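Local coordinates for protein thiosulfate sulfurtransferase YnjE (Escherichia coli, PDB 2WLR) that catalyses the transfer of sulfur from thiosulfate to cyanide, giving thiocyanate and sulfite, as a monomeric periplasmic enzyme built from rhodanese domains, at residues A[10-15]-A[104-109]; A[49-54]-A[62-67]; A[151-156]-A[214-219]; A[226-231]-A[260-265]. All coordinates share one frame; numbering follows the deposited sequence.

Contact 1: A[10-15]-A[104-109]; sequences LTLDQL and SILSDA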
loop_
_atom_site.group_PDB
_atom_site.type_symbol
_atom_site.label_atom_id
_atom_site.label_comp_id
_atom_site.label_asym_id
_atom_site.label_seq_id
_atom_site.Cartn_x
_atom_site.Cartn_y
_atom_site.Cartn_z
ATOM N N LEU A 10 10.608 -16.033 26.576
ATOM C CA LEU A 10 11.798 -16.263 25.763
ATOM C C LEU A 10 12.380 -14.934 25.343
ATOM O O LEU A 10 11.622 -14.015 24.998
ATOM C CB LEU A 10 11.426 -17.046 24.493
ATOM C CG LEU A 10 10.998 -18.516 24.623
ATOM C CD1 LEU A 10 10.349 -18.984 23.332
ATOM C CD2 LEU A 10 12.159 -19.418 24.993
ATOM N N THR A 11 13.705 -14.799 25.379
ATOM C CA THR A 11 14.352 -13.657 24.745
ATOM C C THR A 11 14.425 -13.925 23.256
ATOM O O THR A 11 14.216 -15.068 22.805
ATOM C CB THR A 11 15.762 -13.444 25.262
ATOM O OG1 THR A 11 16.553 -14.606 24.929
ATOM C CG2 THR A 11 15.743 -13.182 26.758
ATOM N N LEU A 12 14.722 -12.894 22.471
ATOM C CA LEU A 12 14.867 -13.072 21.051
ATOM C C LEU A 12 15.948 -14.106 20.743
ATOM O O LEU A 12 15.778 -14.915 19.860
ATOM C CB LEU A 12 15.166 -11.759 20.324
ATOM C CG LEU A 12 15.134 -11.808 18.786
ATOM C CD1 LEU A 12 13.746 -12.169 18.292
ATOM C CD2 LEU A 12 15.634 -10.491 18.191
ATOM N N ASP A 13 17.085 -14.044 21.428
ATOM C CA ASP A 13 18.151 -15.020 21.150
ATOM C C ASP A 13 17.685 -16.438 21.427
ATOM O O ASP A 13 18.011 -17.359 20.675
ATOM C CB ASP A 13 19.408 -14.757 21.977
ATOM C CG ASP A 13 20.522 -15.736 21.646
ATOM O OD1 ASP A 13 21.129 -15.592 20.558
ATOM O OD2 ASP A 13 20.775 -16.668 22.454
ATOM N N GLN A 14 16.975 -16.635 22.530
ATOM C CA GLN A 14 16.413 -17.938 22.852
ATOM C C GLN A 14 15.428 -18.405 21.798
ATOM O O GLN A 14 15.442 -19.559 21.351
ATOM C CB GLN A 14 15.754 -17.915 24.216
ATOM C CG GLN A 14 16.737 -17.823 25.348
ATOM C CD GLN A 14 16.038 -17.708 26.687
ATOM O OE1 GLN A 14 15.130 -16.899 26.865
ATOM N NE2 GLN A 14 16.448 -18.538 27.649
ATOM N N LEU A 15 14.562 -17.495 21.394
ATOM C CA LEU A 15 13.601 -17.800 20.361
ATOM C C LEU A 15 14.275 -18.264 19.072
ATOM O O LEU A 15 13.835 -19.233 18.441
ATOM C CB LEU A 15 12.736 -16.560 20.116
ATOM C CG LEU A 15 11.564 -16.745 19.150
ATOM C CD1 LEU A 15 10.473 -17.647 19.700
ATOM C CD2 LEU A 15 10.976 -15.376 18.807
ATOM N N SER A 104 4.444 -18.001 24.093
ATOM C CA SER A 104 5.147 -17.280 25.162
ATOM C C SER A 104 5.104 -15.772 24.911
ATOM O O SER A 104 4.616 -15.332 23.866
ATOM C CB SER A 104 6.615 -17.685 25.160
ATOM O OG SER A 104 6.779 -19.071 25.390
ATOM N N ILE A 105 5.609 -15.008 25.866
ATOM C CA ILE A 105 5.913 -13.592 25.653
ATOM C C ILE A 105 7.378 -13.460 25.225
ATOM O O ILE A 105 8.245 -14.245 25.656
ATOM C CB ILE A 105 5.647 -12.787 26.925
ATOM C CG1 ILE A 105 5.636 -11.302 26.640
ATOM C CG2 ILE A 105 6.692 -13.082 27.992
ATOM C CD1 ILE A 105 4.880 -10.530 27.671
ATOM N N LEU A 106 7.654 -12.512 24.330
ATOM C CA LEU A 106 9.020 -12.195 23.940
ATOM C C LEU A 106 9.520 -11.203 24.979
ATOM O O LEU A 106 9.104 -10.034 24.979
ATOM C CB LEU A 106 9.088 -11.646 22.510
ATOM C CG LEU A 106 10.493 -11.338 21.990
ATOM C CD1 LEU A 106 11.344 -12.552 21.913
ATOM C CD2 LEU A 106 10.380 -10.686 20.600
ATOM N N SER A 107 10.349 -11.685 25.914
ATOM C CA SER A 107 10.618 -10.945 27.147
ATOM C C SER A 107 11.373 -9.655 26.927
ATOM O O SER A 107 11.086 -8.667 27.600
ATOM C CB SER A 107 11.370 -11.793 28.184
ATOM O OG SER A 107 12.535 -12.348 27.645
ATOM N N ASP A 108 12.273 -9.649 25.950
ATOM C CA ASP A 108 13.107 -8.477 25.671
ATOM C C ASP A 108 12.626 -7.675 24.454
ATOM O O ASP A 108 13.362 -6.858 23.928
ATOM C CB ASP A 108 14.616 -8.843 25.565
ATOM C CG ASP A 108 14.959 -9.723 24.365
ATOM O OD1 ASP A 108 14.037 -10.348 23.778
ATOM O OD2 ASP A 108 16.154 -9.766 23.983
ATOM N N ALA A 109 11.381 -7.897 24.026
ATOM C CA ALA A 109 10.840 -7.215 22.859
ATOM C C ALA A 109 10.932 -5.707 22.948
ATOM O O ALA A 109 10.528 -5.136 23.946
ATOM C CB ALA A 109 9.390 -7.597 22.645
HETATM O O HOH W 1 17.873 -11.716 23.016
#
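Leu10 and Leu106 form a single backbone bridge that ties the lead-in to helix 12-17 to the end of strand 103-105, an outermost strand of the parallel sheet in the first rhodanese domain. Leu10 N gives a bond to Ile105 O (3.1 Å), and Leu10 O takes Ser107 N at 2.8 Å. From there the chain enters its helix through a capping box: Thr11 OG1 accepts from Gln14 N, while Gln14 OE1 receives Thr11 N (2.9 Å). Asp108, in the type I turn 106-109, reaches the first turn of the same helix from across the contact, accepting from Leu12 N, its CG tucked between its own N and carbonyl carbon (chi1 67°). OD2 is salt-bridged to Arg115, which probably helps to hold the carboxylate in place. An asparagine here would keep a similar shape but would probably leave Arg115 without its charge partner and weaken the acceptor offered to Leu12 N. Leu106 also reaches CD1 to within 4.2 Å of Leu15 CD2, with Ala22 and Ala80 of the sheet nearby. A water links Asp108 OD2 to Asp13 N, and Asp108 OD1 receives Leu12 N on its syn side at 2.9 Å, 27° out of the carboxylate plane.

Contact 2: A[49-54]-A[62-67]; sequences LNLSAS and EQLNAW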
loop_
_atom_site.group_PDB
_atom_site.type_symbol
_atom_site.label_atom_id
_atom_site.label_comp_id
_atom_site.label_asym_id
_atom_site.label_seq_id
_atom_site.Cartn_x
_atom_site.Cartn_y
_atom_site.Cartn_z
ATOM N N LEU A 49 6.252 -11.650 12.635
ATOM C CA LEU A 49 4.964 -11.555 11.959
ATOM C C LEU A 49 4.165 -10.427 12.619
ATOM O O LEU A 49 4.410 -10.084 13.783
ATOM C CB LEU A 49 4.185 -12.896 12.052
ATOM C CG LEU A 49 4.970 -14.128 11.581
ATOM C CD1 LEU A 49 4.107 -15.374 11.725
ATOM C CD2 LEU A 49 5.496 -13.962 10.147
ATOM N N ASN A 50 3.185 -9.891 11.903
ATOM C CA ASN A 50 2.265 -8.893 12.451
ATOM C C ASN A 50 0.887 -9.540 12.505
ATOM O O ASN A 50 0.293 -9.905 11.459
ATOM C CB ASN A 50 2.224 -7.670 11.554
ATOM C CG ASN A 50 1.510 -6.444 12.187
ATOM O OD1 ASN A 50 1.367 -6.329 13.450
ATOM N ND2 ASN A 50 1.090 -5.563 11.348
ATOM N N LEU A 51 0.358 -9.615 13.708
ATOM C CA LEU A 51 -1.018 -10.065 13.908
ATOM C C LEU A 51 -1.623 -9.105 14.897
ATOM O O LEU A 51 -1.538 -9.310 16.115
ATOM C CB LEU A 51 -1.085 -11.508 14.410
ATOM C CG LEU A 51 -2.482 -12.132 14.502
ATOM C CD1 LEU A 51 -3.231 -12.120 13.171
ATOM C CD2 LEU A 51 -2.418 -13.567 15.049
ATOM N N SER A 52 -2.167 -8.022 14.388
ATOM C CA SER A 52 -2.696 -6.970 15.246
ATOM C C SER A 52 -3.925 -7.443 15.993
ATOM O O SER A 52 -4.873 -7.941 15.360
ATOM C CB SER A 52 -3.007 -5.750 14.436
ATOM O OG SER A 52 -3.420 -4.711 15.275
ATOM N N ALA A 53 -3.971 -7.230 17.301
ATOM C CA ALA A 53 -5.164 -7.609 18.075
ATOM C C ALA A 53 -6.399 -6.911 17.533
ATOM O O ALA A 53 -7.471 -7.459 17.594
ATOM C CB ALA A 53 -5.008 -7.299 19.560
ATOM N N SER A 54 -6.244 -5.699 17.000
ATOM C CA SER A 54 -7.353 -4.941 16.410
ATOM C C SER A 54 -7.957 -5.578 15.168
ATOM O O SER A 54 -9.044 -5.180 14.759
ATOM C CB SER A 54 -6.901 -3.522 16.074
ATOM O OG SER A 54 -5.911 -3.517 15.066
ATOM N N GLU A 62 -11.484 -19.567 9.733
ATOM C CA GLU A 62 -10.848 -19.920 8.466
ATOM C C GLU A 62 -9.778 -18.923 8.109
ATOM O O GLU A 62 -8.721 -19.311 7.663
ATOM C CB GLU A 62 -11.848 -20.049 7.293
ATOM C CG GLU A 62 -11.360 -19.542 5.886
ATOM C CD GLU A 62 -10.653 -20.578 4.988
ATOM O OE1 GLU A 62 -10.943 -21.788 5.121
ATOM O OE2 GLU A 62 -9.823 -20.186 4.105
ATOM N N GLN A 63 -10.083 -17.643 8.278
ATOM C CA GLN A 63 -9.098 -16.623 7.950
ATOM C C GLN A 63 -7.857 -16.689 8.846
ATOM O O GLN A 63 -6.735 -16.553 8.355
ATOM C CB GLN A 63 -9.721 -15.253 8.007
ATOM C CG GLN A 63 -10.615 -14.991 6.801
ATOM C CD GLN A 63 -11.512 -13.778 6.952
ATOM O OE1 GLN A 63 -11.907 -13.410 8.050
ATOM N NE2 GLN A 63 -11.876 -13.177 5.816
ATOM N N LEU A 64 -8.033 -16.938 10.138
ATOM C CA LEU A 64 -6.879 -17.107 11.026
ATOM C C LEU A 64 -6.103 -18.407 10.714
ATOM O O LEU A 64 -4.867 -18.421 10.756
ATOM C CB LEU A 64 -7.276 -17.058 12.500
ATOM C CG LEU A 64 -6.110 -17.178 13.507
ATOM C CD1 LEU A 64 -5.008 -16.131 13.290
ATOM C CD2 LEU A 64 -6.675 -17.152 14.934
ATOM N N ASN A 65 -6.818 -19.482 10.401
ATOM C CA ASN A 65 -6.146 -20.715 10.028
ATOM C C ASN A 65 -5.331 -20.490 8.762
ATOM O O ASN A 65 -4.206 -20.991 8.662
ATOM C CB ASN A 65 -7.171 -21.836 9.802
ATOM C CG ASN A 65 -7.740 -22.384 11.088
ATOM O OD1 ASN A 65 -7.165 -22.225 12.176
ATOM N ND2 ASN A 65 -8.888 -23.072 10.971
ATOM N N ALA A 66 -5.916 -19.806 7.794
ATOM C CA ALA A 66 -5.217 -19.466 6.562
ATOM C C ALA A 66 -3.943 -18.654 6.838
ATOM O O ALA A 66 -2.880 -18.896 6.266
ATOM C CB ALA A 66 -6.144 -18.744 5.626
ATOM N N TRP A 67 -4.050 -17.695 7.744
ATOM C CA TRP A 67 -2.915 -16.848 8.073
ATOM C C TRP A 67 -1.818 -17.665 8.733
ATOM O O TRP A 67 -0.628 -17.545 8.420
ATOM C CB TRP A 67 -3.403 -15.726 9.001
ATOM C CG TRP A 67 -2.366 -14.711 9.364
ATOM C CD1 TRP A 67 -2.161 -13.509 8.739
ATOM C CD2 TRP A 67 -1.461 -14.777 10.447
ATOM N NE1 TRP A 67 -1.128 -12.854 9.356
ATOM C CE2 TRP A 67 -0.691 -13.586 10.416
ATOM C CE3 TRP A 67 -1.188 -15.720 11.442
ATOM C CZ2 TRP A 67 0.346 -13.339 11.313
ATOM C CZ3 TRP A 67 -0.176 -15.467 12.357
ATOM C CH2 TRP A 67 0.586 -14.261 12.283
HETATM O O HOH W 2 0.394 -10.435 8.813
#
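Leu64 is the first residue of helix 61-70 in this segment to meet the chain at 49-54, touching Leu51 just after strand 49-50: its CD1 lies 4.0 Å from CD2 of Leu51, the two side chains crossing at about a right angle. One turn later Trp67 carries most of the contact. With its CG anti to the backbone N (chi1 -176°), the indole extends from the helix to the side chains of Leu49 and Leu51 and the carbonyl of Asn50. Leu51 CD1 sits over the six-membered ring of Trp67, 4.1 Å from its centroid and 13° off the normal, a CH-pi contact. This is packing of a helix against the outermost strand of the parallel sheet in the first rhodanese domain, where strand 49-50 pairs with strand 21-24; Val91 and Leu95 of helix 85-97 also touch Leu51. The far end of the indole is met by Leu49, whose CD1 lies 3.7 Å from Trp67 CH2. A leucine in place of Trp67 would probably open a gap beside Leu49 and Leu51 and lose the water-mediated link to the strand. The water sits at the ring edge, in its plane: Trp67 NE1 donates to it at 2.9 Å, and it donates to Asn50 O at 2.7 Å.

Contact 3: A[151-156]-A[214-219]; sequences IEAAWG and YAAARV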
loop_
_atom_site.group_PDB
_atom_site.type_symbol
_atom_site.label_atom_id
_atom_site.label_comp_id
_atom_site.label_asym_id
_atom_site.label_seq_id
_atom_site.Cartn_x
_atom_site.Cartn_y
_atom_site.Cartn_z
ATOM N N ILE A 151 -5.328 15.766 1.002
ATOM C CA ILE A 151 -6.246 15.761 -0.121
ATOM C C ILE A 151 -6.940 14.433 -0.238
ATOM O O ILE A 151 -6.267 13.381 -0.313
ATOM C CB ILE A 151 -5.505 16.037 -1.441
ATOM C CG1 ILE A 151 -4.624 17.301 -1.341
ATOM C CG2 ILE A 151 -6.493 16.219 -2.579
ATOM C CD1 ILE A 151 -4.049 17.770 -2.638
ATOM N N GLU A 152 -8.264 14.472 -0.301
ATOM C CA GLU A 152 -9.106 13.313 -0.597
ATOM C C GLU A 152 -9.225 13.174 -2.102
ATOM O O GLU A 152 -9.489 14.146 -2.807
ATOM C CB GLU A 152 -10.532 13.440 -0.028
ATOM C CG GLU A 152 -11.358 12.210 -0.295
ATOM C CD GLU A 152 -12.649 12.079 0.514
ATOM O OE1 GLU A 152 -12.827 12.711 1.593
ATOM O OE2 GLU A 152 -13.491 11.244 0.072
ATOM N N ALA A 153 -9.009 11.963 -2.609
ATOM C CA ALA A 153 -9.139 11.665 -4.036
ATOM C C ALA A 153 -10.273 10.675 -4.254
ATOM O O ALA A 153 -10.402 9.691 -3.524
ATOM C CB ALA A 153 -7.785 11.079 -4.597
ATOM N N ALA A 154 -11.095 10.944 -5.256
ATOM C CA ALA A 154 -12.145 10.033 -5.675
ATOM C C ALA A 154 -12.567 10.372 -7.092
ATOM O O ALA A 154 -12.216 11.430 -7.624
ATOM C CB ALA A 154 -13.347 10.082 -4.721
ATOM N N TRP A 155 -13.312 9.464 -7.708
ATOM C CA TRP A 155 -13.855 9.684 -9.035
ATOM C C TRP A 155 -15.037 10.664 -8.971
ATOM O O TRP A 155 -15.938 10.506 -8.156
ATOM C CB TRP A 155 -14.291 8.368 -9.700
ATOM C CG TRP A 155 -15.019 8.647 -10.973
ATOM C CD1 TRP A 155 -14.462 8.899 -12.169
ATOM C CD2 TRP A 155 -16.446 8.772 -11.150
ATOM N NE1 TRP A 155 -15.440 9.171 -13.106
ATOM C CE2 TRP A 155 -16.666 9.108 -12.496
ATOM C CE3 TRP A 155 -17.546 8.655 -10.293
ATOM C CZ2 TRP A 155 -17.952 9.303 -13.024
ATOM C CZ3 TRP A 155 -18.830 8.853 -10.811
ATOM C CH2 TRP A 155 -19.015 9.170 -12.163
ATOM N N GLY A 156 -14.978 11.675 -9.824
ATOM C CA GLY A 156 -16.094 12.592 -10.018
ATOM C C GLY A 156 -16.145 13.721 -9.013
ATOM O O GLY A 156 -15.213 13.933 -8.235
ATOM N N TYR A 214 -6.725 2.946 -3.854
ATOM C CA TYR A 214 -6.225 3.054 -5.216
ATOM C C TYR A 214 -6.526 4.348 -5.932
ATOM O O TYR A 214 -5.760 4.724 -6.806
ATOM C CB TYR A 214 -6.499 1.796 -6.050
ATOM C CG TYR A 214 -7.904 1.496 -6.531
ATOM C CD1 TYR A 214 -9.052 2.053 -5.952
ATOM C CD2 TYR A 214 -8.073 0.621 -7.611
ATOM C CE1 TYR A 214 -10.315 1.738 -6.438
ATOM C CE2 TYR A 214 -9.335 0.316 -8.094
ATOM C CZ TYR A 214 -10.433 0.883 -7.522
ATOM O OH TYR A 214 -11.677 0.559 -8.028
ATOM N N ALA A 215 -7.586 5.048 -5.534
ATOM C CA ALA A 215 -7.838 6.367 -6.103
ATOM C C ALA A 215 -6.767 7.356 -5.683
ATOM O O ALA A 215 -6.255 8.130 -6.517
ATOM C CB ALA A 215 -9.241 6.867 -5.722
ATOM N N ALA A 216 -6.457 7.364 -4.388
ATOM C CA ALA A 216 -5.401 8.202 -3.856
ATOM C C ALA A 216 -4.040 7.840 -4.467
ATOM O O ALA A 216 -3.234 8.720 -4.792
ATOM C CB ALA A 216 -5.356 8.093 -2.349
ATOM N N ALA A 217 -3.790 6.543 -4.653
ATOM C CA ALA A 217 -2.539 6.087 -5.173
ATOM C C ALA A 217 -2.317 6.520 -6.609
ATOM O O ALA A 217 -1.202 6.822 -7.027
ATOM C CB ALA A 217 -2.406 4.557 -5.073
ATOM N N ARG A 218 -3.391 6.512 -7.383
ATOM C CA ARG A 218 -3.309 6.939 -8.771
ATOM C C ARG A 218 -2.862 8.372 -8.860
ATOM O O ARG A 218 -1.948 8.701 -9.626
ATOM C CB ARG A 218 -4.668 6.709 -9.442
ATOM C CG ARG A 218 -4.768 7.274 -10.863
ATOM C CD ARG A 218 -3.815 6.634 -11.830
ATOM N NE ARG A 218 -4.247 6.883 -13.209
ATOM C CZ ARG A 218 -3.563 6.570 -14.307
ATOM N NH1 ARG A 218 -2.353 6.048 -14.241
ATOM N NH2 ARG A 218 -4.105 6.847 -15.511
ATOM N N VAL A 219 -3.522 9.237 -8.084
ATOM C CA VAL A 219 -3.150 10.649 -8.057
ATOM C C VAL A 219 -1.719 10.774 -7.544
ATOM O O VAL A 219 -0.917 11.525 -8.087
ATOM C CB VAL A 219 -4.111 11.462 -7.199
ATOM C CG1 VAL A 219 -3.684 12.924 -7.098
ATOM C CG2 VAL A 219 -5.527 11.383 -7.763
#
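Ala153 and Ala216 bring strand 148-154 and helix 213-226 close together, their CA atoms 5.1 Å apart and the axes of the short segments 6.9 Å apart at a local angle of 107°. The apolar contacts centre on the methyl of Ala153, which points at the helix. It lies 3.8 Å from Ala216 CA, against the helix backbone itself, and meets CG2 of Val219 one turn on at 3.9 Å. Val219 has CG1 anti to its backbone N (chi1 177°) and CG2 beside that N, a setting that turns the CG2 branch to Ala153. Methyls also meet backbone oxygens: Ala215 CB is 3.8 Å from Ala153 O, and Ala153 CB is as far from Ala215 O. Small side chains on both elements thus permit the short spacing. The charged groups bond to other parts of the protein, Glu152 to Arg211 and Arg218 to Glu178 and Asp390. Ala215 also touches Trp369 of helix 369-380; its side chain is about 10 Å from that of Arg370, which by similarity binds substrate. Helix 213-226 thus covers part of one face of a five-stranded parallel sheet, as in the alpha/beta rhodanese fold, here in the second domain.

Contact 4: A[226-231]-A[260-265]; sequences AGVKDV and PDFGVK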
loop_
_atom_site.group_PDB
_atom_site.type_symbol
_atom_site.label_atom_id
_atom_site.label_comp_id
_atom_site.label_asym_id
_atom_site.label_seq_id
_atom_site.Cartn_x
_atom_site.Cartn_y
_atom_site.Cartn_z
ATOM N N ALA A 226 5.317 13.874 -11.914
ATOM C CA ALA A 226 5.383 15.293 -12.231
ATOM C C ALA A 226 6.571 15.971 -11.564
ATOM O O ALA A 226 7.200 16.839 -12.140
ATOM C CB ALA A 226 4.114 15.965 -11.844
ATOM N N GLY A 227 6.827 15.580 -10.330
ATOM C CA GLY A 227 7.945 16.100 -9.559
ATOM C C GLY A 227 7.634 16.561 -8.162
ATOM O O GLY A 227 8.477 17.218 -7.565
ATOM N N VAL A 228 6.474 16.236 -7.599
ATOM C CA VAL A 228 6.229 16.471 -6.163
ATOM C C VAL A 228 7.151 15.511 -5.391
ATOM O O VAL A 228 7.085 14.311 -5.579
ATOM C CB VAL A 228 4.749 16.286 -5.749
ATOM C CG1 VAL A 228 4.552 16.651 -4.264
ATOM C CG2 VAL A 228 3.808 17.120 -6.614
ATOM N N LYS A 229 8.052 16.043 -4.567
ATOM C CA LYS A 229 9.091 15.239 -3.958
ATOM C C LYS A 229 8.544 14.311 -2.877
ATOM O O LYS A 229 8.937 13.138 -2.812
ATOM C CB LYS A 229 10.189 16.134 -3.390
ATOM C CG LYS A 229 10.937 16.946 -4.435
ATOM C CD LYS A 229 12.070 17.809 -3.849
ATOM C CE LYS A 229 13.129 18.127 -4.909
ATOM N NZ LYS A 229 13.893 16.905 -5.355
ATOM N N ASP A 230 7.670 14.831 -2.037
ATOM C CA ASP A 230 7.196 14.148 -0.839
ATOM C C ASP A 230 5.686 13.933 -0.963
ATOM O O ASP A 230 4.903 14.832 -0.720
ATOM C CB ASP A 230 7.604 14.959 0.394
ATOM C CG ASP A 230 7.203 14.302 1.712
ATOM O OD1 ASP A 230 6.746 13.138 1.688
ATOM O OD2 ASP A 230 7.379 14.971 2.762
ATOM N N VAL A 231 5.314 12.725 -1.396
ATOM C CA VAL A 231 3.938 12.305 -1.560
ATOM C C VAL A 231 3.742 11.062 -0.679
ATOM O O VAL A 231 4.526 10.098 -0.741
ATOM C CB VAL A 231 3.570 11.974 -3.015
ATOM C CG1 VAL A 231 2.125 11.560 -3.112
ATOM C CG2 VAL A 231 3.830 13.167 -3.947
ATOM N N PRO A 260 1.137 29.231 -8.666
ATOM C CA PRO A 260 1.391 29.247 -10.110
ATOM C C PRO A 260 2.775 28.776 -10.576
ATOM O O PRO A 260 2.954 28.498 -11.771
ATOM C CB PRO A 260 1.157 30.722 -10.499
ATOM C CG PRO A 260 1.331 31.464 -9.244
ATOM C CD PRO A 260 0.834 30.574 -8.138
ATOM N N ASP A 261 3.751 28.718 -9.670
ATOM C CA ASP A 261 5.117 28.329 -10.006
ATOM C C ASP A 261 5.492 27.038 -9.260
ATOM O O ASP A 261 5.688 27.032 -8.053
ATOM C CB ASP A 261 6.115 29.447 -9.640
ATOM C CG ASP A 261 5.795 30.760 -10.331
ATOM O OD1 ASP A 261 5.856 30.798 -11.580
ATOM O OD2 ASP A 261 5.457 31.737 -9.620
ATOM N N PHE A 262 5.579 25.949 -10.018
ATOM C CA PHE A 262 5.854 24.617 -9.423
ATOM C C PHE A 262 7.249 24.512 -8.836
ATOM O O PHE A 262 7.442 23.861 -7.796
ATOM C CB PHE A 262 5.621 23.537 -10.487
ATOM C CG PHE A 262 5.614 22.109 -9.937
ATOM C CD1 PHE A 262 4.738 21.730 -8.967
ATOM C CD2 PHE A 262 6.501 21.165 -10.436
ATOM C CE1 PHE A 262 4.734 20.404 -8.481
ATOM C CE2 PHE A 262 6.503 19.862 -9.974
ATOM C CZ PHE A 262 5.628 19.492 -8.989
ATOM N N GLY A 263 8.211 25.138 -9.512
ATOM C CA GLY A 263 9.572 25.279 -8.985
ATOM C C GLY A 263 10.613 24.364 -9.566
ATOM O O GLY A 263 11.821 24.528 -9.298
ATOM N N VAL A 264 10.157 23.394 -10.350
ATOM C CA VAL A 264 11.009 22.562 -11.197
ATOM C C VAL A 264 10.257 22.291 -12.501
ATOM O O VAL A 264 9.028 22.456 -12.566
ATOM C CB VAL A 264 11.361 21.185 -10.557
ATOM C CG1 VAL A 264 12.120 21.362 -9.259
ATOM C CG2 VAL A 264 10.095 20.322 -10.348
ATOM N N LYS A 265 10.984 21.858 -13.531
ATOM C CA LYS A 265 10.357 21.491 -14.796
ATOM C C LYS A 265 9.622 20.163 -14.646
ATOM O O LYS A 265 10.163 19.204 -14.094
ATOM C CB LYS A 265 11.377 21.381 -15.936
ATOM C CG LYS A 265 11.923 22.706 -16.409
ATOM C CD LYS A 265 12.518 22.553 -17.786
ATOM C CE LYS A 265 13.311 23.774 -18.191
ATOM N NZ LYS A 265 14.242 23.385 -19.283
#
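The ring of Phe262 meets the other segment mainly with its outer edge, butting against the backbone where helix 213-226 of the second rhodanese domain ends. Gly227 C and Val228 N lie at the ring edge, near its plane, each 3.6 Å from Phe262 CZ, so a peptide unit rather than a side chain forms much of the surface it touches. The segment 260-265 belongs to the loop between helix 238-243 and strand 273-274, which leads into the third parallel sheet; this contact packs that linking chain back on the second domain. Gly227 is the first residue to leave the helix, with positive phi (131°). A CB there would lie about 3.3 Å from Phe262 CE2 and 3.4 Å from Val264 CG2, and would also jam against the carbonyl oxygen of Ala226, so the close approach of the loop depends on the missing side chain. Phe262 has CG anti to its backbone N (chi1 -169°), which carries the ring from the loop to the helix end. Leu195 of helix 188-197 touches Ala226, Val228 and Phe262 alike, and Phe262 O accepts from His202, so backbone and ring of this residue are both engaged. Val228 crosses the phenyl group at about a right angle, its CG2 in the ring plane and 3.8 Å from Phe262 CZ.

In the fold
Contacts 1 and 2 serve the same four-stranded sheet of the first domain, at its two outermost strands, and contact 2 is nested in the loop closed by contact 1; their centres lie about 20 Å apart. Contacts 3 and 4 share helix 213-226 of the second domain, one near its start and the other at its end, with centres about 18 Å apart. Contact 1 is partly buried and the most polar, relying on backbone bonds and a carboxylate. The other three are buried: contact 2 rests on an indole and one bridging water, contact 3 on small methyl groups, and contact 4 on a phenyl edge against main chain.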